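PDB 5F7U: cycloalternan-forming enzyme from Listeria monocytogenes serovar 1/2a, which is a multidomain member of glycosyl hydrolase family 31, with a TIM-barrel domain, a family 6 carbohydrate-binding module and several bound glycans. Local coordinates for residues T407-N412 against S520-L525; Y416-N421 against V467-D472; E476-Q481 against N503-D508. The protein carries 1 engineered substitution. All coordinates share one frame; numbering follows the deposited sequence.

Interaction 1: residues T407-N412 against S520-L525. With GLC (alpha-D-glucopyranose), chain F.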
loop_
_atom_site.group_PDB
_atom_site.type_symbol
_atom_site.label_atom_id
_atom_site.label_comp_id
_atom_site.label_asym_id
_atom_site.label_seq_id
_atom_site.Cartn_x
_atom_site.Cartn_y
_atom_site.Cartn_z
ATOM N N THR A 407 25.979 19.836 3.098
ATOM C CA THR A 407 25.216 19.948 4.340
ATOM C C THR A 407 23.786 19.428 4.157
ATOM O O THR A 407 23.144 19.010 5.117
ATOM C CB THR A 407 25.098 21.408 4.821
ATOM O OG1 THR A 407 24.315 22.175 3.891
ATOM C CG2 THR A 407 26.498 22.067 5.010
ATOM N N TYR A 408 23.269 19.540 2.937
ATOM C CA TYR A 408 21.870 19.221 2.618
ATOM C C TYR A 408 20.835 20.092 3.341
ATOM O O TYR A 408 19.667 19.715 3.434
ATOM C CB TYR A 408 21.580 17.710 2.766
ATOM C CG TYR A 408 22.358 16.927 1.757
ATOM C CD1 TYR A 408 21.881 16.795 0.447
ATOM C CD2 TYR A 408 23.594 16.373 2.086
ATOM C CE1 TYR A 408 22.613 16.124 -0.508
ATOM C CE2 TYR A 408 24.348 15.695 1.135
ATOM C CZ TYR A 408 23.839 15.574 -0.156
ATOM O OH TYR A 408 24.584 14.909 -1.108
ATOM N N TYR A 409 21.258 21.245 3.867
ATOM C CA TYR A 409 20.286 22.230 4.325
ATOM C C TYR A 409 20.529 23.637 3.766
ATOM O O TYR A 409 19.796 24.569 4.106
ATOM C CB TYR A 409 20.119 22.214 5.859
ATOM C CG TYR A 409 21.352 22.592 6.641
ATOM C CD1 TYR A 409 21.685 23.930 6.835
ATOM C CD2 TYR A 409 22.169 21.607 7.218
ATOM C CE1 TYR A 409 22.823 24.285 7.548
ATOM C CE2 TYR A 409 23.307 21.952 7.946
ATOM C CZ TYR A 409 23.622 23.291 8.106
ATOM O OH TYR A 409 24.732 23.676 8.835
ATOM N N ILE A 410 21.529 23.765 2.888
ATOM C CA ILE A 410 21.899 25.038 2.263
ATOM C C ILE A 410 21.713 24.880 0.754
ATOM O O ILE A 410 22.098 23.855 0.181
ATOM C CB ILE A 410 23.353 25.431 2.602
ATOM C CG1 ILE A 410 23.506 25.611 4.125
ATOM C CG2 ILE A 410 23.809 26.695 1.844
ATOM C CD1 ILE A 410 24.948 25.778 4.604
ATOM N N TRP A 411 21.100 25.894 0.138
ATOM C CA TRP A 411 20.887 25.947 -1.309
ATOM C C TRP A 411 22.197 25.907 -2.071
ATOM O O TRP A 411 23.194 26.543 -1.670
ATOM C CB TRP A 411 20.073 27.197 -1.690
ATOM C CG TRP A 411 18.674 27.040 -1.252
ATOM C CD1 TRP A 411 18.156 27.356 -0.020
ATOM C CD2 TRP A 411 17.604 26.440 -2.006
ATOM N NE1 TRP A 411 16.807 27.006 0.026
ATOM C CE2 TRP A 411 16.451 26.444 -1.175
ATOM C CE3 TRP A 411 17.503 25.913 -3.315
ATOM C CZ2 TRP A 411 15.218 25.929 -1.596
ATOM C CZ3 TRP A 411 16.261 25.405 -3.735
ATOM C CH2 TRP A 411 15.139 25.424 -2.866
ATOM N N ASN A 412 22.193 25.186 -3.188
ATOM C CA ASN A 412 23.375 25.139 -4.047
ATOM C C ASN A 412 23.841 26.544 -4.448
ATOM O O ASN A 412 23.019 27.430 -4.730
ATOM C CB ASN A 412 23.101 24.300 -5.301
ATOM C CG ASN A 412 24.358 23.684 -5.865
ATOM O OD1 ASN A 412 25.448 23.816 -5.270
ATOM N ND2 ASN A 412 24.225 22.978 -7.001
ATOM N N SER A 520 16.423 22.135 13.646
ATOM C CA SER A 520 16.655 23.596 13.749
ATOM C C SER A 520 17.442 24.150 12.544
ATOM O O SER A 520 17.253 25.304 12.141
ATOM C CB SER A 520 17.343 23.993 15.068
ATOM O OG SER A 520 18.722 23.648 15.082
ATOM N N GLN A 521 18.311 23.318 11.970
ATOM C CA GLN A 521 19.155 23.721 10.848
ATOM C C GLN A 521 18.338 23.898 9.581
ATOM O O GLN A 521 18.736 24.629 8.675
ATOM C CB GLN A 521 20.258 22.689 10.596
ATOM C CG GLN A 521 21.216 22.498 11.764
ATOM C CD GLN A 521 22.317 21.526 11.417
ATOM O OE1 GLN A 521 22.054 20.349 11.166
ATOM N NE2 GLN A 521 23.553 22.006 11.385
ATOM N N ARG A 522 17.205 23.203 9.534
ATOM C CA ARG A 522 16.269 23.280 8.424
ATOM C C ARG A 522 15.093 24.227 8.664
ATOM O O ARG A 522 14.291 24.422 7.749
ATOM C CB ARG A 522 15.706 21.880 8.086
ATOM C CG ARG A 522 16.665 21.005 7.307
ATOM C CD ARG A 522 17.396 20.043 8.216
ATOM N NE ARG A 522 18.312 19.183 7.458
ATOM C CZ ARG A 522 19.490 18.775 7.904
ATOM N NH1 ARG A 522 20.277 18.017 7.130
ATOM N NH2 ARG A 522 19.897 19.148 9.110
ATOM N N GLU A 523 14.992 24.817 9.863
ATOM C CA GLU A 523 13.830 25.657 10.199
ATOM C C GLU A 523 13.551 26.744 9.153
ATOM O O GLU A 523 12.403 26.913 8.722
ATOM C CB GLU A 523 13.994 26.299 11.582
ATOM C CG GLU A 523 12.713 26.943 12.101
ATOM C CD GLU A 523 12.943 27.958 13.213
ATOM O OE1 GLU A 523 13.806 27.732 14.083
ATOM O OE2 GLU A 523 12.255 29.003 13.237
ATOM N N TYR A 524 14.597 27.475 8.746
ATOM C CA TYR A 524 14.435 28.592 7.814
ATOM C C TYR A 524 13.780 28.190 6.475
ATOM O O TYR A 524 13.130 29.021 5.837
ATOM C CB TYR A 524 15.775 29.328 7.594
ATOM C CG TYR A 524 16.649 28.710 6.529
ATOM C CD1 TYR A 524 17.426 27.574 6.809
ATOM C CD2 TYR A 524 16.714 29.265 5.236
ATOM C CE1 TYR A 524 18.227 26.997 5.824
ATOM C CE2 TYR A 524 17.523 28.692 4.242
ATOM C CZ TYR A 524 18.270 27.563 4.545
ATOM O OH TYR A 524 19.068 26.986 3.574
ATOM N N LEU A 525 13.932 26.919 6.076
ATOM C CA LEU A 525 13.334 26.404 4.839
ATOM C C LEU A 525 11.820 26.439 4.922
ATOM O O LEU A 525 11.138 26.701 3.932
ATOM C CB LEU A 525 13.820 24.973 4.520
ATOM C CG LEU A 525 15.348 24.817 4.327
ATOM C CD1 LEU A 525 15.743 23.344 4.376
ATOM C CD2 LEU A 525 15.826 25.448 3.017
HETATM C C1 GLC F . 20.608 11.471 -6.120
HETATM C C2 GLC F . 22.080 11.078 -5.931
HETATM C C3 GLC F . 22.659 11.682 -4.646
HETATM C C4 GLC F . 22.406 13.188 -4.578
HETATM C C5 GLC F . 20.894 13.427 -4.712
HETATM C C6 GLC F . 20.466 14.884 -4.585
HETATM O O2 GLC F . 22.199 9.656 -5.848
HETATM O O3 GLC F . 24.064 11.418 -4.564
HETATM O O4 GLC F . 22.900 13.691 -3.330
HETATM O O5 GLC F . 20.436 12.893 -5.971
HETATM O O6 GLC F . 20.919 15.600 -5.738
HETATM O O HOH W 1 23.429 25.161 10.657
HETATM O O HOH W 2 20.702 28.406 1.847
#
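Tyr409 meets Gln521, Arg522 and Tyr524, and has more surface covered than any other residue of the contact. Its CG sits between the backbone N and the carbonyl carbon (chi1 64°), which turns the ring toward 520-525. Gln521 CB rests on one face, 3.9 Å from the ring centroid and almost on the normal, a CH-pi contact. Thr407 CB covers the opposite face toward the rim, so the ring is sandwiched. The Gln521 amide lies at 42° to the ring, and its NE2 is not bonded to the hydroxyl directly. A water joins them: it donates to Tyr409 OH at 2.7 Å and accepts from Gln521 NE2. Tyr409 OH also bonds Asp474.

Arg522 crosses the Tyr409 side chain at about a right angle. Tyr409 CD2 lies over one face of the guanidinium, near its rim. Gln457 and the carbonyl of Trp518 hold Arg522 by NE and NH2.

Tyr524 OH donates a 2.6 Å bond to Tyr409 O, in the carbonyl plane and on a lone pair. The same hydroxyl accepts from a water that takes the N-H of Trp411. Leu525 CD2 packs 3.5 Å from Trp411 NE1, a buried nitrogen with no partner in the model.

Thr407 OG1 accepts from Tyr409 N in an ST turn and also bonds Asp404. Tyr408, in the same loop, lines a glycan pocket. The loop follows barrel strand 396-399. Gln470 of helix 469-481 touches Thr407 and Tyr409, helix 439-448 packs on Trp411, and Tyr570 of helix 555-577 touches Arg522.

Interaction 2: residues Y416-N421 against V467-D472. With GLC (alpha-D-glucopyranose), chain C; GLC (alpha-D-glucopyranose), chain B.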
loop_
_atom_site.group_PDB
_atom_site.type_symbol
_atom_site.label_atom_id
_atom_site.label_comp_id
_atom_site.label_asym_id
_atom_site.label_seq_id
_atom_site.Cartn_x
_atom_site.Cartn_y
_atom_site.Cartn_z
ATOM N N TYR A 416 27.978 32.437 2.376
ATOM C CA TYR A 416 27.649 32.765 3.778
ATOM C C TYR A 416 28.922 32.702 4.631
ATOM O O TYR A 416 29.915 32.078 4.229
ATOM C CB TYR A 416 26.620 31.764 4.345
ATOM C CG TYR A 416 27.050 30.318 4.166
ATOM C CD1 TYR A 416 27.856 29.684 5.128
ATOM C CD2 TYR A 416 26.692 29.594 3.017
ATOM C CE1 TYR A 416 28.272 28.365 4.958
ATOM C CE2 TYR A 416 27.106 28.274 2.841
ATOM C CZ TYR A 416 27.892 27.669 3.810
ATOM O OH TYR A 416 28.294 26.375 3.639
ATOM N N THR A 417 28.880 33.310 5.814
ATOM C CA THR A 417 29.921 33.090 6.807
ATOM C C THR A 417 29.563 31.803 7.545
ATOM O O THR A 417 28.464 31.684 8.111
ATOM C CB THR A 417 30.047 34.290 7.756
ATOM O OG1 THR A 417 30.376 35.448 6.984
ATOM C CG2 THR A 417 31.142 34.062 8.819
ATOM N N ALA A 418 30.480 30.834 7.516
ATOM C CA ALA A 418 30.248 29.542 8.162
ATOM C C ALA A 418 30.017 29.722 9.660
ATOM O O ALA A 418 30.581 30.640 10.282
ATOM C CB ALA A 418 31.405 28.593 7.912
ATOM N N LYS A 419 29.170 28.869 10.220
ATOM C CA LYS A 419 28.847 28.929 11.640
ATOM C C LYS A 419 29.399 27.717 12.368
ATOM O O LYS A 419 29.299 26.586 11.885
ATOM C CB LYS A 419 27.340 29.055 11.859
ATOM C CG LYS A 419 26.734 30.371 11.388
ATOM C CD LYS A 419 25.228 30.384 11.630
ATOM C CE LYS A 419 24.621 31.763 11.389
ATOM N NZ LYS A 419 25.231 32.812 12.234
ATOM N N LYS A 420 30.000 27.980 13.526
ATOM C CA LYS A 420 30.520 26.936 14.402
ATOM C C LYS A 420 29.434 26.462 15.375
ATOM O O LYS A 420 28.363 27.077 15.481
ATOM C CB LYS A 420 31.735 27.466 15.183
ATOM C CG LYS A 420 32.937 27.878 14.336
ATOM C CD LYS A 420 33.795 26.686 13.923
ATOM C CE LYS A 420 35.238 27.105 13.647
ATOM N NZ LYS A 420 35.865 26.141 12.697
ATOM N N ASN A 421 29.711 25.358 16.069
ATOM C CA ASN A 421 28.871 24.862 17.165
ATOM C C ASN A 421 27.419 24.540 16.777
ATOM O O ASN A 421 26.503 24.651 17.597
ATOM C CB ASN A 421 28.961 25.812 18.379
ATOM C CG ASN A 421 30.391 26.170 18.724
ATOM O OD1 ASN A 421 31.237 25.293 18.870
ATOM N ND2 ASN A 421 30.678 27.461 18.828
ATOM N N VAL A 467 37.304 18.241 2.413
ATOM C CA VAL A 467 37.187 19.418 3.275
ATOM C C VAL A 467 36.001 20.263 2.798
ATOM O O VAL A 467 35.897 20.581 1.611
ATOM C CB VAL A 467 38.498 20.250 3.290
ATOM C CG1 VAL A 467 38.332 21.533 4.097
ATOM C CG2 VAL A 467 39.645 19.419 3.861
ATOM N N TYR A 468 35.086 20.581 3.719
ATOM C CA TYR A 468 33.986 21.505 3.424
ATOM C C TYR A 468 33.575 22.160 4.731
ATOM O O TYR A 468 32.986 21.512 5.606
ATOM C CB TYR A 468 32.789 20.782 2.770
ATOM C CG TYR A 468 31.849 21.708 2.043
ATOM C CD1 TYR A 468 32.117 22.109 0.734
ATOM C CD2 TYR A 468 30.672 22.184 2.659
ATOM C CE1 TYR A 468 31.257 22.963 0.048
ATOM C CE2 TYR A 468 29.798 23.035 1.978
ATOM C CZ TYR A 468 30.095 23.421 0.671
ATOM O OH TYR A 468 29.263 24.268 -0.034
ATOM N N GLU A 469 33.918 23.445 4.865
ATOM C CA GLU A 469 33.890 24.138 6.161
ATOM C C GLU A 469 32.641 23.897 7.022
ATOM O O GLU A 469 32.758 23.429 8.165
ATOM C CB GLU A 469 34.138 25.635 5.971
ATOM C CG GLU A 469 34.369 26.387 7.270
ATOM C CD GLU A 469 34.674 27.865 7.058
ATOM O OE1 GLU A 469 34.433 28.407 5.955
ATOM O OE2 GLU A 469 35.136 28.502 8.021
ATOM N N GLN A 470 31.458 24.200 6.476
ATOM C CA GLN A 470 30.214 24.076 7.244
ATOM C C GLN A 470 29.932 22.655 7.696
ATOM O O GLN A 470 29.515 22.440 8.828
ATOM C CB GLN A 470 29.003 24.644 6.485
ATOM C CG GLN A 470 27.765 24.844 7.368
ATOM C CD GLN A 470 28.055 25.741 8.563
ATOM O OE1 GLN A 470 28.618 26.811 8.407
ATOM N NE2 GLN A 470 27.680 25.299 9.755
ATOM N N ARG A 471 30.174 21.703 6.796
ATOM C CA ARG A 471 29.952 20.293 7.062
ATOM C C ARG A 471 30.919 19.833 8.164
ATOM O O ARG A 471 30.505 19.137 9.093
ATOM C CB ARG A 471 30.146 19.503 5.769
ATOM C CG ARG A 471 29.469 18.146 5.702
ATOM C CD ARG A 471 30.001 17.432 4.453
ATOM N NE ARG A 471 31.242 16.713 4.757
ATOM C CZ ARG A 471 32.296 16.583 3.956
ATOM N NH1 ARG A 471 33.333 15.884 4.390
ATOM N NH2 ARG A 471 32.342 17.133 2.740
ATOM N N ASP A 472 32.184 20.252 8.065
ATOM C CA ASP A 472 33.209 19.943 9.078
ATOM C C ASP A 472 32.832 20.504 10.460
ATOM O O ASP A 472 32.888 19.783 11.459
ATOM C CB ASP A 472 34.602 20.409 8.610
ATOM C CG ASP A 472 35.106 19.625 7.402
ATOM O OD1 ASP A 472 34.741 18.426 7.261
ATOM O OD2 ASP A 472 35.849 20.197 6.573
HETATM C C1 GLC C . 30.287 28.639 1.152
HETATM C C2 GLC C . 30.700 29.783 2.090
HETATM C C3 GLC C . 32.136 29.608 2.595
HETATM C C4 GLC C . 32.347 28.224 3.205
HETATM C C5 GLC C . 31.894 27.117 2.241
HETATM C C6 GLC C . 31.910 25.752 2.915
HETATM O O2 GLC C . 30.572 31.042 1.425
HETATM O O3 GLC C . 32.424 30.602 3.584
HETATM O O4 GLC C . 33.727 28.041 3.526
HETATM O O5 GLC C . 30.556 27.367 1.772
HETATM O O6 GLC C . 30.992 25.758 4.018
HETATM C C1 GLC B . 33.518 25.717 -1.988
HETATM C C2 GLC B . 34.188 26.536 -3.121
HETATM C C3 GLC B . 33.765 28.017 -3.165
HETATM C C4 GLC B . 32.254 28.188 -2.996
HETATM C C5 GLC B . 31.904 27.476 -1.689
HETATM C C6 GLC B . 30.535 27.821 -1.114
HETATM O O1 GLC B . 34.219 25.853 -0.734
HETATM O O2 GLC B . 35.614 26.453 -3.000
HETATM O O3 GLC B . 34.178 28.622 -4.393
HETATM O O4 GLC B . 31.906 29.574 -2.931
HETATM O O5 GLC B . 32.124 26.061 -1.818
HETATM O O6 GLC B . 30.879 28.829 -0.152
HETATM O O HOH W 3 27.271 25.256 1.445
HETATM O O HOH W 4 33.062 31.268 6.151
HETATM O O HOH W 5 34.134 28.011 10.620
#
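Two hydrogen bonds join the Gln470 amide to the backbone of Lys419. Lys419 N gives its hydrogen to Gln470 OE1 at 2.8 Å, and Gln470 NE2 returns one to Lys419 O at 3.0 Å. Each carbonyl receives its donor in plane, on a lone pair, although Lys419 O is tilted 22° out of the amide plane of Gln470. The pair of bonds fixes which way the amide is turned. A bend at chi2 (56°) brings it round to the loop, and NE2 also reaches Asp474.

Ala418 CB lies 3.5 Å from Glu469 CD. Tyr416 OH sits against Gln470 CB, and the Tyr416 ring meets Phe425 edge-to-face.

The second segment is the start of helix 469-481, with Tyr468 at the N-cap. Asp472 OD2, one turn on, accepts from Tyr468 N and is met from above the carboxylate plane. Loop and helix start supply four of the six residues of a glycan pocket, which Ala414 and Thr415 complete, with aromatic faces against the sugar, a common feature of carbohydrate sites.

The glucose of chain C is gripped from both segments. Its C2 lies over the centre of the Tyr416 ring, 3.8 Å above the plane, and its C6 over the rim of the Tyr468 ring. Its O4 donates to Glu469 OE1 at 2.6 Å. Its O6 bonds both Tyr416 OH and Gln470 N, while O2 and O3 donate to Tyr416 O.

Waters also bridge the segments. One links Tyr416 OH and Tyr468 OH. Another accepts from Ala418 N, donates to Glu469 OE1, and bonds the sugar O3.

Interaction 3: residues E476-Q481 against N503-D508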
loop_
_atom_site.group_PDB
_atom_site.type_symbol
_atom_site.label_atom_id
_atom_site.label_comp_id
_atom_site.label_asym_id
_atom_site.label_seq_id
_atom_site.Cartn_x
_atom_site.Cartn_y
_atom_site.Cartn_z
ATOM N N GLU A 476 31.916 18.168 13.874
ATOM C CA GLU A 476 32.589 18.315 15.160
ATOM C C GLU A 476 31.585 18.521 16.300
ATOM O O GLU A 476 31.700 17.884 17.347
ATOM C CB GLU A 476 33.616 19.453 15.110
ATOM C CG GLU A 476 34.518 19.517 16.339
ATOM C CD GLU A 476 35.685 20.478 16.175
ATOM O OE1 GLU A 476 35.942 20.935 15.029
ATOM O OE2 GLU A 476 36.362 20.771 17.193
ATOM N N TYR A 477 30.590 19.380 16.067
ATOM C CA TYR A 477 29.517 19.629 17.033
ATOM C C TYR A 477 28.684 18.378 17.318
ATOM O O TYR A 477 28.439 18.034 18.483
ATOM C CB TYR A 477 28.612 20.778 16.557
ATOM C CG TYR A 477 27.510 21.143 17.541
ATOM C CD1 TYR A 477 27.812 21.759 18.768
ATOM C CD2 TYR A 477 26.168 20.863 17.253
ATOM C CE1 TYR A 477 26.808 22.097 19.667
ATOM C CE2 TYR A 477 25.157 21.194 18.151
ATOM C CZ TYR A 477 25.485 21.806 19.356
ATOM O OH TYR A 477 24.500 22.144 20.255
ATOM N N MET A 478 28.251 17.717 16.242
ATOM C CA MET A 478 27.437 16.515 16.324
ATOM C C MET A 478 28.100 15.439 17.188
ATOM O O MET A 478 27.459 14.866 18.067
ATOM C CB MET A 478 27.168 15.997 14.911
ATOM C CG MET A 478 26.173 14.866 14.819
ATOM S SD MET A 478 26.038 14.448 13.073
ATOM C CE MET A 478 24.841 13.128 13.169
ATOM N N ILE A 479 29.384 15.192 16.943
ATOM C CA ILE A 479 30.158 14.220 17.715
ATOM C C ILE A 479 30.292 14.635 19.187
ATOM O O ILE A 479 29.977 13.833 20.074
ATOM C CB ILE A 479 31.530 13.945 17.060
ATOM C CG1 ILE A 479 31.318 13.309 15.673
ATOM C CG2 ILE A 479 32.385 13.030 17.939
ATOM C CD1 ILE A 479 32.559 13.305 14.800
ATOM N N SER A 480 30.711 15.882 19.441
ATOM C CA SER A 480 30.914 16.368 20.820
ATOM C C SER A 480 29.632 16.336 21.673
ATOM O O SER A 480 29.702 16.131 22.888
ATOM C CB SER A 480 31.546 17.768 20.832
ATOM O OG SER A 480 30.577 18.768 20.530
ATOM N N GLN A 481 28.471 16.518 21.030
ATOM C CA GLN A 481 27.181 16.508 21.723
ATOM C C GLN A 481 26.603 15.118 21.950
ATOM O O GLN A 481 25.628 14.966 22.685
ATOM C CB GLN A 481 26.158 17.371 20.973
ATOM C CG GLN A 481 26.464 18.857 20.995
ATOM C CD GLN A 481 26.777 19.365 22.392
ATOM O OE1 GLN A 481 25.886 19.463 23.228
ATOM N NE2 GLN A 481 28.054 19.679 22.652
ATOM N N ASN A 503 30.603 5.981 5.411
ATOM C CA ASN A 503 31.409 6.854 6.281
ATOM C C ASN A 503 30.643 8.057 6.867
ATOM O O ASN A 503 31.176 8.776 7.712
ATOM C CB ASN A 503 32.726 7.309 5.618
ATOM C CG ASN A 503 33.708 7.890 6.616
ATOM O OD1 ASN A 503 34.132 7.215 7.563
ATOM N ND2 ASN A 503 34.068 9.161 6.424
ATOM N N GLY A 504 29.408 8.258 6.422
ATOM C CA GLY A 504 28.567 9.326 6.971
ATOM C C GLY A 504 28.105 8.988 8.382
ATOM O O GLY A 504 28.010 7.813 8.751
ATOM N N ILE A 505 27.768 10.020 9.148
ATOM C CA ILE A 505 27.345 9.843 10.522
ATOM C C ILE A 505 25.823 9.985 10.605
ATOM O O ILE A 505 25.264 11.040 10.281
ATOM C CB ILE A 505 28.074 10.848 11.456
ATOM C CG1 ILE A 505 29.597 10.663 11.350
ATOM C CG2 ILE A 505 27.625 10.674 12.900
ATOM C CD1 ILE A 505 30.410 11.759 12.021
ATOM N N LEU A 506 25.145 8.923 11.027
ATOM C CA LEU A 506 23.694 9.006 11.218
ATOM C C LEU A 506 23.317 9.886 12.400
ATOM O O LEU A 506 23.975 9.848 13.437
ATOM C CB LEU A 506 23.090 7.624 11.455
ATOM C CG LEU A 506 23.010 6.621 10.322
ATOM C CD1 LEU A 506 22.166 5.455 10.831
ATOM C CD2 LEU A 506 22.332 7.251 9.099
ATOM N N LEU A 507 22.273 10.695 12.223
ATOM C CA LEU A 507 21.687 11.428 13.340
ATOM C C LEU A 507 20.891 10.440 14.183
ATOM O O LEU A 507 20.102 9.659 13.657
ATOM C CB LEU A 507 20.790 12.570 12.825
ATOM C CG LEU A 507 20.238 13.633 13.791
ATOM C CD1 LEU A 507 19.035 13.169 14.606
ATOM C CD2 LEU A 507 21.342 14.202 14.691
ATOM N N ASP A 508 21.111 10.453 15.495
ATOM C CA ASP A 508 20.344 9.573 16.357
ATOM C C ASP A 508 18.946 10.134 16.610
ATOM O O ASP A 508 18.758 10.966 17.509
ATOM C CB ASP A 508 21.093 9.334 17.674
ATOM C CG ASP A 508 20.337 8.407 18.630
ATOM O OD1 ASP A 508 19.195 7.961 18.315
ATOM O OD2 ASP A 508 20.906 8.111 19.707
#
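No aromatic ring takes part where Met478 and Ile479 meet Ile505 and Leu507. The ring of the helix segment, Tyr477, has Gln481 CG 3.4 Å above one face, toward the rim, and pairs edge-to-face with Trp517.

The main contact is the methyl of Met478. CG is anti to the backbone N (chi1 -172°) and the rest of the chain is fully extended, which carries CE from the helix to residues 505-507. There CE lies 3.4 Å from Leu506 O and 3.6 Å from Leu507 CA. It also packs 3.7 Å from Ile505 CG2 and touches Leu507 CD2. The Met478 and Ile505 side chains lie alongside each other, pointing opposite ways.

This is the packing of helix 469-481 on the short strand 505-506, which pairs antiparallel with strand 460-461, in the region between barrel strands 452-457 and 534-536. No hydrogen bond crosses between the two segments.

Ile479 adds a second apolar contact. Its CD1 meets Ile505 CD1 at 3.8 Å, the two side chains nearly perpendicular. Leu461 also touches Met478, and Trp517 and Trp518 of helix 512-520 pack on it too.

In the fold
All three contacts lie within the family 31 TIM-barrel range. The chain leaves barrel strand 396-399 and runs through 407-412 and 416-421 in one long loop. After strand 452-457, interaction 2 closes the first loop, bringing 467-472 back to 416-421. Helix 469-481 continues into interaction 3, which closes a short loop when 503-508 returns to it. Interaction 1 closes last, at 520-525, and spans both others, which follow one another in series. Interactions 1 and 2 touch through Ile410 and Tyr416, and through Gln470. Interactions 2 and 3 share helix 469-481. Interactions 1 and 2 tie the loop after the second barrel strand to the region between the third and fourth; interaction 3 folds that region on itself.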